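Local coordinates for protein transcription factor cep-1 (Caenorhabditis elegans, PDB 1T4W) that activates transcription by binding the same DNA consensus sequence as p53, promotes apoptosis under genotoxic stress and helps ensure proper meiotic chromosome segregation, at residues L56-K68 with E72-K84. Sequence-based numbering, arbitrary orientation.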
loop_
_atom_site.group_PDB
_atom_site.type_symbol
_atom_site.label_atom_id
_atom_site.label_comp_id
_atom_site.label_asym_id
_atom_site.label_seq_id
_atom_site.Cartn_x
_atom_site.Cartn_y
_atom_site.Cartn_z
ATOM N N LEU A 56 9.085 14.110 -10.941
ATOM C CA LEU A 56 8.812 12.711 -10.635
ATOM C C LEU A 56 7.346 12.390 -10.454
ATOM O O LEU A 56 6.514 13.283 -10.311
ATOM C CB LEU A 56 9.566 12.306 -9.369
ATOM C CG LEU A 56 11.093 12.490 -9.385
ATOM C CD1 LEU A 56 11.730 11.844 -8.177
ATOM C CD2 LEU A 56 11.652 11.857 -10.636
ATOM N N SER A 57 7.037 11.098 -10.498
ATOM C CA SER A 57 5.681 10.621 -10.269
ATOM C C SER A 57 5.760 9.422 -9.313
ATOM O O SER A 57 6.791 8.743 -9.213
ATOM C CB SER A 57 4.994 10.230 -11.585
ATOM O OG SER A 57 5.719 9.245 -12.279
ATOM N N LEU A 58 4.688 9.190 -8.571
ATOM C CA LEU A 58 4.664 8.076 -7.637
ATOM C C LEU A 58 3.502 7.144 -7.989
ATOM O O LEU A 58 2.354 7.575 -8.066
ATOM C CB LEU A 58 4.488 8.574 -6.205
ATOM C CG LEU A 58 4.614 7.468 -5.136
ATOM C CD1 LEU A 58 6.091 7.142 -4.875
ATOM C CD2 LEU A 58 3.964 7.939 -3.859
ATOM N N ARG A 59 3.806 5.875 -8.219
ATOM C CA ARG A 59 2.768 4.905 -8.534
ATOM C C ARG A 59 2.445 4.117 -7.268
ATOM O O ARG A 59 3.344 3.747 -6.506
ATOM C CB ARG A 59 3.226 3.959 -9.656
ATOM C CG ARG A 59 3.125 4.562 -11.056
ATOM C CD ARG A 59 3.627 3.581 -12.154
ATOM N NE ARG A 59 5.067 3.299 -12.062
ATOM C CZ ARG A 59 5.591 2.128 -11.699
ATOM N NH1 ARG A 59 4.802 1.111 -11.374
ATOM N NH2 ARG A 59 6.908 1.951 -11.705
ATOM N N ILE A 60 1.160 3.867 -7.051
ATOM C CA ILE A 60 0.689 3.139 -5.875
ATOM C C ILE A 60 -0.115 1.917 -6.341
ATOM O O ILE A 60 -1.070 2.054 -7.096
ATOM C CB ILE A 60 -0.232 4.021 -5.011
ATOM C CG1 ILE A 60 0.502 5.305 -4.611
ATOM C CG2 ILE A 60 -0.679 3.238 -3.765
ATOM C CD1 ILE A 60 -0.434 6.434 -4.213
ATOM N N ARG A 61 0.287 0.739 -5.884
ATOM C CA ARG A 61 -0.372 -0.509 -6.246
ATOM C C ARG A 61 -0.732 -1.320 -5.010
ATOM O O ARG A 61 -0.147 -1.152 -3.935
ATOM C CB ARG A 61 0.546 -1.372 -7.120
ATOM C CG ARG A 61 0.839 -0.832 -8.539
ATOM C CD ARG A 61 1.430 -1.990 -9.396
ATOM N NE ARG A 61 0.413 -3.009 -9.638
ATOM C CZ ARG A 61 0.652 -4.245 -10.056
ATOM N NH1 ARG A 61 -0.366 -5.077 -10.243
ATOM N NH2 ARG A 61 1.901 -4.661 -10.269
ATOM N N PHE A 62 -1.699 -2.210 -5.174
ATOM C CA PHE A 62 -2.100 -3.073 -4.088
ATOM C C PHE A 62 -2.227 -4.453 -4.728
ATOM O O PHE A 62 -3.179 -4.752 -5.472
ATOM C CB PHE A 62 -3.402 -2.585 -3.448
ATOM C CG PHE A 62 -3.747 -3.308 -2.167
ATOM C CD1 PHE A 62 -2.845 -3.310 -1.093
ATOM C CD2 PHE A 62 -4.964 -3.990 -2.035
ATOM C CE1 PHE A 62 -3.138 -3.974 0.098
ATOM C CE2 PHE A 62 -5.283 -4.666 -0.847
ATOM C CZ PHE A 62 -4.369 -4.660 0.229
ATOM N N VAL A 63 -1.232 -5.282 -4.430
ATOM C CA VAL A 63 -1.110 -6.612 -5.015
ATOM C C VAL A 63 -1.064 -7.764 -4.016
ATOM O O VAL A 63 -0.971 -7.560 -2.796
ATOM C CB VAL A 63 0.187 -6.684 -5.870
ATOM C CG1 VAL A 63 0.269 -5.456 -6.773
ATOM C CG2 VAL A 63 1.440 -6.762 -4.964
ATOM N N LYS A 64 -1.126 -8.982 -4.547
ATOM C CA LYS A 64 -1.055 -10.180 -3.716
ATOM C C LYS A 64 0.103 -11.040 -4.189
ATOM O O LYS A 64 0.484 -10.992 -5.355
ATOM C CB LYS A 64 -2.367 -10.980 -3.778
ATOM C CG LYS A 64 -2.686 -11.611 -5.116
ATOM C CD LYS A 64 -4.105 -12.173 -5.095
ATOM C CE LYS A 64 -4.503 -12.786 -6.426
ATOM N NZ LYS A 64 -4.414 -11.815 -7.549
ATOM N N TYR A 65 0.664 -11.822 -3.278
ATOM C CA TYR A 65 1.781 -12.673 -3.619
ATOM C C TYR A 65 1.810 -13.829 -2.630
ATOM O O TYR A 65 1.076 -13.831 -1.641
ATOM C CB TYR A 65 3.086 -11.865 -3.547
ATOM C CG TYR A 65 3.538 -11.463 -2.151
ATOM C CD1 TYR A 65 4.200 -12.371 -1.314
ATOM C CD2 TYR A 65 3.287 -10.182 -1.659
ATOM C CE1 TYR A 65 4.599 -12.012 -0.011
ATOM C CE2 TYR A 65 3.677 -9.809 -0.364
ATOM C CZ TYR A 65 4.333 -10.726 0.457
ATOM O OH TYR A 65 4.715 -10.358 1.741
ATOM N N ASP A 66 2.643 -14.822 -2.898
ATOM C CA ASP A 66 2.754 -15.952 -1.986
ATOM C C ASP A 66 4.166 -16.500 -2.056
ATOM O O ASP A 66 5.078 -15.827 -2.540
ATOM C CB ASP A 66 1.727 -17.029 -2.341
ATOM C CG ASP A 66 2.058 -17.759 -3.630
ATOM O OD1 ASP A 66 2.365 -17.094 -4.643
ATOM O OD2 ASP A 66 2.004 -19.009 -3.629
ATOM N N LYS A 67 4.347 -17.723 -1.576
ATOM C CA LYS A 67 5.662 -18.353 -1.580
ATOM C C LYS A 67 6.137 -18.655 -2.997
ATOM O O LYS A 67 7.335 -18.640 -3.272
ATOM C CB LYS A 67 5.625 -19.647 -0.763
ATOM C CG LYS A 67 5.113 -19.472 0.669
ATOM C CD LYS A 67 3.654 -19.018 0.705
ATOM C CE LYS A 67 3.184 -18.750 2.121
ATOM N NZ LYS A 67 1.809 -18.173 2.131
ATOM N N LYS A 68 5.194 -18.912 -3.897
ATOM C CA LYS A 68 5.519 -19.237 -5.281
ATOM C C LYS A 68 5.897 -18.037 -6.156
ATOM O O LYS A 68 6.636 -18.182 -7.134
ATOM C CB LYS A 68 4.355 -20.014 -5.909
ATOM C CG LYS A 68 4.022 -21.312 -5.172
ATOM C CD LYS A 68 5.242 -22.224 -5.085
ATOM C CE LYS A 68 4.962 -23.464 -4.250
ATOM N NZ LYS A 68 6.143 -24.370 -4.201
ATOM N N GLU A 72 9.159 -9.005 -4.897
ATOM C CA GLU A 72 9.775 -8.168 -5.923
ATOM C C GLU A 72 9.157 -8.452 -7.283
ATOM O O GLU A 72 8.929 -7.532 -8.077
ATOM C CB GLU A 72 11.310 -8.341 -5.936
ATOM C CG GLU A 72 12.016 -7.750 -4.705
ATOM C CD GLU A 72 12.031 -6.210 -4.687
ATOM O OE1 GLU A 72 12.189 -5.604 -5.765
ATOM O OE2 GLU A 72 11.912 -5.606 -3.597
ATOM N N TYR A 73 8.833 -9.711 -7.555
ATOM C CA TYR A 73 8.190 -9.992 -8.829
ATOM C C TYR A 73 6.736 -9.495 -8.818
ATOM O O TYR A 73 6.291 -8.784 -9.723
ATOM C CB TYR A 73 8.217 -11.503 -9.138
ATOM C CG TYR A 73 7.715 -11.831 -10.515
ATOM C CD1 TYR A 73 6.372 -12.135 -10.740
ATOM C CD2 TYR A 73 8.579 -11.782 -11.621
ATOM C CE1 TYR A 73 5.895 -12.382 -12.041
ATOM C CE2 TYR A 73 8.115 -12.021 -12.912
ATOM C CZ TYR A 73 6.774 -12.318 -13.114
ATOM O OH TYR A 73 6.317 -12.524 -14.393
ATOM N N ALA A 74 5.991 -9.880 -7.790
ATOM C CA ALA A 74 4.573 -9.529 -7.718
ATOM C C ALA A 74 4.255 -8.043 -7.844
ATOM O O ALA A 74 3.337 -7.656 -8.574
ATOM C CB ALA A 74 3.967 -10.075 -6.415
ATOM N N ILE A 75 5.020 -7.201 -7.160
ATOM C CA ILE A 75 4.717 -5.777 -7.205
ATOM C C ILE A 75 4.901 -5.128 -8.556
ATOM O O ILE A 75 4.382 -4.038 -8.788
ATOM C CB ILE A 75 5.518 -5.007 -6.140
ATOM C CG1 ILE A 75 7.016 -5.111 -6.434
ATOM C CG2 ILE A 75 5.137 -5.540 -4.732
ATOM C CD1 ILE A 75 7.876 -4.354 -5.419
ATOM N N ARG A 76 5.630 -5.792 -9.454
ATOM C CA ARG A 76 5.833 -5.236 -10.783
ATOM C C ARG A 76 5.089 -6.044 -11.874
ATOM O O ARG A 76 5.184 -5.749 -13.055
ATOM C CB ARG A 76 7.336 -5.150 -11.080
ATOM C CG ARG A 76 8.109 -4.172 -10.162
ATOM C CD ARG A 76 9.615 -4.153 -10.483
ATOM N NE ARG A 76 10.338 -3.332 -9.505
ATOM C CZ ARG A 76 10.858 -3.811 -8.380
ATOM N NH1 ARG A 76 10.753 -5.105 -8.104
ATOM N NH2 ARG A 76 11.425 -2.995 -7.493
ATOM N N ASN A 77 4.347 -7.058 -11.451
ATOM C CA ASN A 77 3.563 -7.911 -12.357
ATOM C C ASN A 77 2.195 -7.261 -12.558
ATOM O O ASN A 77 1.423 -7.133 -11.612
ATOM C CB ASN A 77 3.412 -9.293 -11.715
ATOM C CG ASN A 77 2.456 -10.203 -12.474
ATOM O OD1 ASN A 77 2.031 -9.889 -13.564
ATOM N ND2 ASN A 77 2.122 -11.338 -11.878
ATOM N N PRO A 78 1.856 -6.865 -13.800
ATOM C CA PRO A 78 0.547 -6.232 -13.992
ATOM C C PRO A 78 -0.666 -7.107 -13.703
ATOM O O PRO A 78 -1.784 -6.604 -13.608
ATOM C CB PRO A 78 0.601 -5.757 -15.443
ATOM C CG PRO A 78 1.489 -6.751 -16.098
ATOM C CD PRO A 78 2.587 -6.981 -15.073
ATOM N N ARG A 79 -0.446 -8.406 -13.529
ATOM C CA ARG A 79 -1.560 -9.316 -13.269
ATOM C C ARG A 79 -1.739 -9.685 -11.798
ATOM O O ARG A 79 -2.564 -10.532 -11.472
ATOM C CB ARG A 79 -1.366 -10.610 -14.080
ATOM C CG ARG A 79 -1.493 -10.444 -15.606
ATOM C CD ARG A 79 -0.896 -11.653 -16.332
ATOM N NE ARG A 79 0.487 -11.910 -15.913
ATOM C CZ ARG A 79 1.532 -11.138 -16.221
ATOM N NH1 ARG A 79 1.369 -10.049 -16.967
ATOM N NH2 ARG A 79 2.743 -11.444 -15.768
ATOM N N SER A 80 -0.999 -9.054 -10.896
ATOM C CA SER A 80 -1.106 -9.451 -9.489
ATOM C C SER A 80 -2.048 -8.651 -8.594
ATOM O O SER A 80 -2.002 -8.792 -7.374
ATOM C CB SER A 80 0.287 -9.449 -8.859
ATOM O OG SER A 80 0.754 -8.114 -8.780
ATOM N N ASP A 81 -2.898 -7.809 -9.165
ATOM C CA ASP A 81 -3.788 -7.027 -8.308
ATOM C C ASP A 81 -4.636 -7.840 -7.353
ATOM O O ASP A 81 -5.025 -8.972 -7.661
ATOM C CB ASP A 81 -4.756 -6.188 -9.137
ATOM C CG ASP A 81 -4.070 -5.100 -9.900
ATOM O OD1 ASP A 81 -2.899 -4.802 -9.583
ATOM O OD2 ASP A 81 -4.701 -4.541 -10.809
ATOM N N VAL A 82 -4.928 -7.257 -6.189
ATOM C CA VAL A 82 -5.842 -7.897 -5.251
ATOM C C VAL A 82 -7.165 -7.532 -5.922
ATOM O O VAL A 82 -7.371 -6.363 -6.276
ATOM C CB VAL A 82 -5.810 -7.256 -3.864
ATOM C CG1 VAL A 82 -6.854 -7.917 -2.973
ATOM C CG2 VAL A 82 -4.431 -7.400 -3.269
ATOM N N MET A 83 -8.040 -8.515 -6.117
ATOM C CA MET A 83 -9.304 -8.289 -6.819
ATOM C C MET A 83 -10.487 -8.092 -5.896
ATOM O O MET A 83 -10.721 -8.883 -4.986
ATOM C CB MET A 83 -9.601 -9.466 -7.750
ATOM C CG MET A 83 -8.482 -9.796 -8.729
ATOM S SD MET A 83 -8.014 -8.380 -9.758
ATOM C CE MET A 83 -9.467 -8.161 -10.785
ATOM N N LYS A 84 -11.239 -7.039 -6.165
ATOM C CA LYS A 84 -12.418 -6.681 -5.381
ATOM C C LYS A 84 -13.491 -7.761 -5.600
ATOM O O LYS A 84 -13.611 -8.272 -6.706
ATOM C CB LYS A 84 -12.903 -5.331 -5.889
ATOM C CG LYS A 84 -13.759 -4.545 -4.945
ATOM C CD LYS A 84 -14.033 -3.198 -5.568
ATOM C CE LYS A 84 -14.777 -2.291 -4.648
ATOM N NZ LYS A 84 -14.721 -0.937 -5.256
HETATM O O HOH W 1 -2.259 -2.696 -7.936
HETATM O O HOH W 2 -5.744 -4.144 -5.936
#
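Val63 and Asp81 form a single beta bridge, with CA atoms 4.3 Å apart, flanked by the backbone hydrogen bonds Val82 N to Phe62 O and Lys64 N to Ser80 O. Beside it, the guanidinium of Arg61 reaches into the turns of 74-80. Its chain bends at CG-CD (chi3 68°), which turns the group toward three acceptors. Arg61 NH1 makes a 2.6 Å salt bridge to Asp81 OD1, on the syn side but tilted out of the carboxylate plane. The guanidinium and carboxylate planes stand 67° apart. Arg61 NH1 and NH2 together grip Asn77 O end-on, NH2 at 2.9 Å. NH2 also donates to Ile75 O, coming from above that carbonyl plane. Val63 CG1 lies 3.5 Å over the centre of one face of the Arg61 guanidinium. A water accepts hydrogen bonds from Arg61 NE and Phe62 N and donates one to Asp81 OD1. With an alanine here instead of Arg61, Asp81 would probably lose its charged mate, and the carbonyls of Ile75 and Asn77 these donors.

Strand 57-65 belongs to the beta sandwich of the p53-like DNA-binding domain. It lies between strands 152-160 and 119-123. Residues 72-84 form a helix end, two consecutive type I turns and an extended piece that leads to the zinc ligand Cys85. Ser118 N holds the other oxygen of Asp81, OD2.

Ser80 OG donates to Ala74 O across a 2.6 Å bond, tying the two turns together, and packs against Val63 CB. Val63 CG2 meets Ile75 CG2 at 3.9 Å. Ala74 CB rests on Tyr65 CB. Beyond the bridge, Val82 CG2 touches Phe62 CD2 at 3.7 Å, and Phe137 meets the same ring. Lys64 runs alongside Ser80 O and bends at its last torsion (chi4 -58°), bringing NZ 2.9 Å from Asp81 O in a hydrogen bond.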